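Local coordinates for sensor protein KdpD (Escherichia coli, PDB 4Y2F) that acts as a potassium-sensing histidine kinase, probably passing phosphate to a partner response regulator, and is represented here by its GAF domain, at residues P91-G95 and E96-G100; A129-L132 and E133-T136. All blocks are in the same frame, centred on the assembly; numbering follows the deposited sequence.

Contact 1 (P91-G95 and E96-G100); sequences PLKSG and EKTYG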
loop_
_atom_site.group_PDB
_atom_site.type_symbol
_atom_site.label_atom_id
_atom_site.label_comp_id
_atom_site.label_asym_id
_atom_site.label_seq_id
_atom_site.Cartn_x
_atom_site.Cartn_y
_atom_site.Cartn_z
ATOM N N PRO A 91 7.090 -5.112 -12.418
ATOM C CA PRO A 91 6.281 -6.125 -11.731
ATOM C C PRO A 91 5.418 -5.515 -10.637
ATOM O O PRO A 91 5.827 -4.598 -9.919
ATOM C CB PRO A 91 7.326 -7.079 -11.151
ATOM C CG PRO A 91 8.566 -6.254 -11.022
ATOM C CD PRO A 91 8.532 -5.276 -12.176
ATOM N N LEU A 92 4.191 -6.021 -10.541
ATOM C CA LEU A 92 3.276 -5.649 -9.459
ATOM C C LEU A 92 3.457 -6.681 -8.356
ATOM O O LEU A 92 2.829 -7.745 -8.373
ATOM C CB LEU A 92 1.845 -5.628 -9.976
ATOM C CG LEU A 92 1.689 -4.714 -11.190
ATOM C CD1 LEU A 92 0.311 -4.865 -11.814
ATOM C CD2 LEU A 92 1.951 -3.250 -10.815
ATOM N N LYS A 93 4.314 -6.374 -7.385
ATOM C CA LYS A 93 4.749 -7.351 -6.404
ATOM C C LYS A 93 4.244 -6.995 -5.017
ATOM O O LYS A 93 4.253 -5.826 -4.618
ATOM C CB LYS A 93 6.272 -7.412 -6.317
ATOM C CG LYS A 93 6.969 -7.703 -7.605
ATOM C CD LYS A 93 8.473 -7.784 -7.391
ATOM C CE LYS A 93 8.865 -9.026 -6.619
ATOM N NZ LYS A 93 10.344 -9.275 -6.700
ATOM N N SER A 94 3.820 -8.010 -4.284
ATOM C CA SER A 94 3.583 -7.880 -2.855
ATOM C C SER A 94 4.455 -8.928 -2.187
ATOM O O SER A 94 4.252 -10.131 -2.392
ATOM C CB SER A 94 2.114 -8.087 -2.517
ATOM O OG SER A 94 1.939 -8.029 -1.118
ATOM N N GLY A 95 5.434 -8.475 -1.412
ATOM C CA GLY A 95 6.432 -9.399 -0.911
ATOM C C GLY A 95 7.250 -9.936 -2.070
ATOM O O GLY A 95 7.656 -9.193 -2.972
ATOM N N GLU A 96 7.460 -11.247 -2.070
ATOM C CA GLU A 96 8.217 -11.896 -3.132
ATOM C C GLU A 96 7.351 -12.342 -4.306
ATOM O O GLU A 96 7.894 -12.808 -5.313
ATOM C CB GLU A 96 9.004 -13.085 -2.571
ATOM C CG GLU A 96 9.781 -12.785 -1.288
ATOM C CD GLU A 96 10.980 -11.864 -1.491
ATOM O OE1 GLU A 96 11.180 -11.356 -2.616
ATOM O OE2 GLU A 96 11.732 -11.653 -0.516
ATOM N N LYS A 97 6.032 -12.185 -4.219
ATOM C CA LYS A 97 5.109 -12.691 -5.226
ATOM C C LYS A 97 4.709 -11.587 -6.192
ATOM O O LYS A 97 4.377 -10.472 -5.779
ATOM C CB LYS A 97 3.851 -13.273 -4.582
ATOM C CG LYS A 97 3.848 -14.797 -4.506
ATOM C CD LYS A 97 5.160 -15.320 -3.943
ATOM C CE LYS A 97 5.320 -16.810 -4.192
ATOM N NZ LYS A 97 6.692 -17.284 -3.857
ATOM N N THR A 98 4.713 -11.913 -7.481
ATOM C CA THR A 98 4.316 -10.987 -8.532
ATOM C C THR A 98 2.920 -11.370 -9.010
ATOM O O THR A 98 2.671 -12.536 -9.347
ATOM C CB THR A 98 5.344 -11.016 -9.663
ATOM O OG1 THR A 98 6.616 -10.636 -9.133
ATOM C CG2 THR A 98 4.970 -10.034 -10.751
ATOM N N TYR A 99 2.001 -10.407 -8.989
ATOM C CA TYR A 99 0.605 -10.649 -9.323
ATOM C C TYR A 99 0.232 -10.127 -10.695
ATOM O O TYR A 99 -0.883 -10.378 -11.160
ATOM C CB TYR A 99 -0.301 -10.008 -8.262
ATOM C CG TYR A 99 -0.172 -10.715 -6.936
ATOM C CD1 TYR A 99 0.824 -10.360 -6.033
ATOM C CD2 TYR A 99 -1.003 -11.776 -6.614
ATOM C CE1 TYR A 99 0.977 -11.033 -4.843
ATOM C CE2 TYR A 99 -0.869 -12.443 -5.421
ATOM C CZ TYR A 99 0.125 -12.072 -4.538
ATOM O OH TYR A 99 0.268 -12.752 -3.355
ATOM N N GLY A 100 1.145 -9.420 -11.347
ATOM C CA GLY A 100 0.877 -8.847 -12.644
ATOM C C GLY A 100 2.035 -7.946 -13.013
ATOM O O GLY A 100 3.061 -7.920 -12.332
HETATM O O HOH W 1 10.893 -12.084 -5.832
HETATM O O HOH W 2 2.267 -11.710 -1.401
#
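Leu-92 meets Gly-100 through backbone and side chain together, while a few residues further along Glu-96 occupies the third position of the turn at the tip of the same hairpin. The bond from Leu-92 N to Gly-100 O is 2.8 Å long, and the donor stands above the carbonyl plane, 43° out of it. Leu-92 CG lies anti to its own carbonyl carbon, which sends the branch along the Gly-100 backbone and sets CD1 3.7 Å from Gly-100 C. Beyond this the leucine reaches Thr-125 and Leu-132 of helix 115-142. Leu-92 O takes the opposite role in pairing, accepting Tyr-99 N at 2.9 Å nearly along the C=O axis. Leu-92 thus faces two successive residues, Tyr-99 and Gly-100, consistent with a beta bulge; Gly-100 N is buried there and finds no partner.

The whole is a two-residue beta hairpin, strand 88-94 turning back into strand 97-106 of the GAF domain sheet through a type II' turn from Ser-94 to Lys-97. Gly-95 supplies the positive phi (66°) at the second position of the turn. Ser-94 N reaches Lys-97 O at 2.9 Å, and the return bond, from Lys-97 N to Ser-94 O, is longer at 3.3 Å. A water donates to Ser-94 O at 2.7 Å and accepts from Tyr-99 OH, sitting at the edge of the tyrosine ring and in its plane.

The Glu-96 side chain bends at chi2 (-70°), bringing OE1 into a weak bond with another water, which also donates to Glu-96 O. Lys-93 NZ donates to this water at 3.0 Å and also to Gly-72 O. On its way there the lysine chain crosses Thr-98, its CG 3.3 Å from Thr-98 OG1.

Contact 2 (A129-L132 and E133-T136); sequences ANAL and ERLT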
loop_
_atom_site.group_PDB
_atom_site.type_symbol
_atom_site.label_atom_id
_atom_site.label_comp_id
_atom_site.label_asym_id
_atom_site.label_seq_id
_atom_site.Cartn_x
_atom_site.Cartn_y
_atom_site.Cartn_z
ATOM N N ALA A 129 -0.499 -3.973 -6.439
ATOM C CA ALA A 129 -0.222 -5.375 -6.163
ATOM C C ALA A 129 -1.039 -5.880 -4.984
ATOM O O ALA A 129 -1.553 -7.000 -5.020
ATOM C CB ALA A 129 1.271 -5.574 -5.899
ATOM N N ASN A 130 -1.170 -5.064 -3.930
ATOM C CA ASN A 130 -1.971 -5.453 -2.771
ATOM C C ASN A 130 -3.424 -5.683 -3.163
ATOM O O ASN A 130 -4.074 -6.600 -2.648
ATOM C CB ASN A 130 -1.911 -4.357 -1.704
ATOM C CG ASN A 130 -0.617 -4.350 -0.928
ATOM O OD1 ASN A 130 0.192 -5.268 -1.033
ATOM N ND2 ASN A 130 -0.426 -3.317 -0.114
ATOM N N ALA A 131 -3.954 -4.853 -4.064
ATOM C CA ALA A 131 -5.338 -5.025 -4.503
ATOM C C ALA A 131 -5.508 -6.313 -5.300
ATOM O O ALA A 131 -6.453 -7.079 -5.071
ATOM C CB ALA A 131 -5.785 -3.802 -5.308
ATOM N N LEU A 132 -4.590 -6.572 -6.233
ATOM C CA LEU A 132 -4.604 -7.822 -6.986
ATOM C C LEU A 132 -4.456 -9.028 -6.067
ATOM O O LEU A 132 -5.141 -10.038 -6.248
ATOM C CB LEU A 132 -3.468 -7.804 -8.005
ATOM C CG LEU A 132 -3.662 -6.814 -9.145
ATOM C CD1 LEU A 132 -2.426 -6.828 -10.064
ATOM C CD2 LEU A 132 -4.919 -7.180 -9.925
ATOM N N GLU A 133 -3.574 -8.932 -5.065
ATOM C CA GLU A 133 -3.397 -10.034 -4.120
ATOM C C GLU A 133 -4.682 -10.311 -3.352
ATOM O O GLU A 133 -5.072 -11.469 -3.166
ATOM C CB GLU A 133 -2.240 -9.724 -3.160
ATOM C CG GLU A 133 -2.045 -10.737 -2.019
ATOM C CD GLU A 133 -0.929 -10.333 -1.061
ATOM O OE1 GLU A 133 -0.611 -9.131 -0.985
ATOM O OE2 GLU A 133 -0.373 -11.219 -0.380
ATOM N N ARG A 134 -5.361 -9.250 -2.913
ATOM C CA ARG A 134 -6.605 -9.420 -2.179
ATOM C C ARG A 134 -7.655 -10.128 -3.028
ATOM O O ARG A 134 -8.295 -11.082 -2.574
ATOM C CB ARG A 134 -7.112 -8.066 -1.691
ATOM C CG ARG A 134 -8.414 -8.179 -0.930
ATOM C CD ARG A 134 -8.847 -6.836 -0.389
ATOM N NE ARG A 134 -9.183 -5.903 -1.462
ATOM C CZ ARG A 134 -8.461 -4.835 -1.785
ATOM N NH1 ARG A 134 -7.344 -4.552 -1.119
ATOM N NH2 ARG A 134 -8.857 -4.048 -2.778
ATOM N N LEU A 135 -7.846 -9.673 -4.270
ATOM C CA LEU A 135 -8.876 -10.279 -5.112
ATOM C C LEU A 135 -8.538 -11.723 -5.466
ATOM O O LEU A 135 -9.415 -12.594 -5.446
ATOM C CB LEU A 135 -9.080 -9.458 -6.384
ATOM C CG LEU A 135 -9.732 -8.085 -6.246
ATOM C CD1 LEU A 135 -9.929 -7.490 -7.621
ATOM C CD2 LEU A 135 -11.055 -8.176 -5.510
ATOM N N THR A 136 -7.274 -11.987 -5.805
ATOM C CA THR A 136 -6.862 -13.338 -6.178
ATOM C C THR A 136 -7.061 -14.309 -5.022
ATOM O O THR A 136 -7.644 -15.388 -5.189
ATOM C CB THR A 136 -5.395 -13.314 -6.615
ATOM O OG1 THR A 136 -5.274 -12.571 -7.832
ATOM C CG2 THR A 136 -4.878 -14.739 -6.831
#
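Thr-136 grips Leu-132 O twice, with OG1 donating at 3.0 Å and N at 2.9 Å. The two donors come from opposite faces of the carbonyl plane; the N bond is the regular i to i+4 bond of the alpha helix, here helix 115-142 of the GAF domain, and the hydroxyl adds a second. With chi1 at -67°, OG1 lies anti to the threonine's carbonyl carbon and is turned back toward the preceding helical turn. The same backbone pattern binds Glu-133 N to Ala-129 O (2.8 Å), Arg-134 N to Asn-130 O (3.0 Å) and Leu-135 N to Ala-131 O (3.1 Å).

Glu-133 shows how a side chain can leave such a helix for another element. Its CB sits 3.4 Å from Ala-129 O, and from there an extended chain carries the carboxylate outward, where OE1 accepts from Ser-94 OG and OE2 forms a salt bridge with Lys-137. A long, weak ion pair also relates OE1 to Arg-134 NH1 of the second subunit, whose Asn-130 packs against Asn-130 of this chain.

Farther out the contacts are mostly nonpolar. Leu-132 reaches inward to Leu-92 and Tyr-99 of the sheet, and Ile-21 of helix 18-33 touches Ala-131, Leu-132 and Leu-135. Within the helix, Leu-135 rests CG beside Ala-131 O. Arg-134 starts out straight but bends at chi3 (66°), which folds the guanidinium back over the previous turn: one of its faces lies over Ala-131 CA, and NH2 stands 4.0 Å from Ala-131 CB.

The two contacts follow one another in series, neither nested nor crossed. Following the chain from the N terminus, past the first helices and strands, strand 88-94 leads into contact 1, which closes the tight turn into strand 97-106. Helix 109-112 then leads into helix 115-142, where contact 2 closes no loop but joins successive turns late in that helix. The helix passes over the hairpin end, so the contacts come together with centres about 9 Å apart. Besides the probable hydrogen bond from Ser-94 to Glu-133, Lys-93 O meets Ala-129 CB at 3.3 Å, and Tyr-99 OH lies 3.3 Å from Glu-133 CG. Sheet and long helix are thereby tied together, and both contacts touch the second subunit.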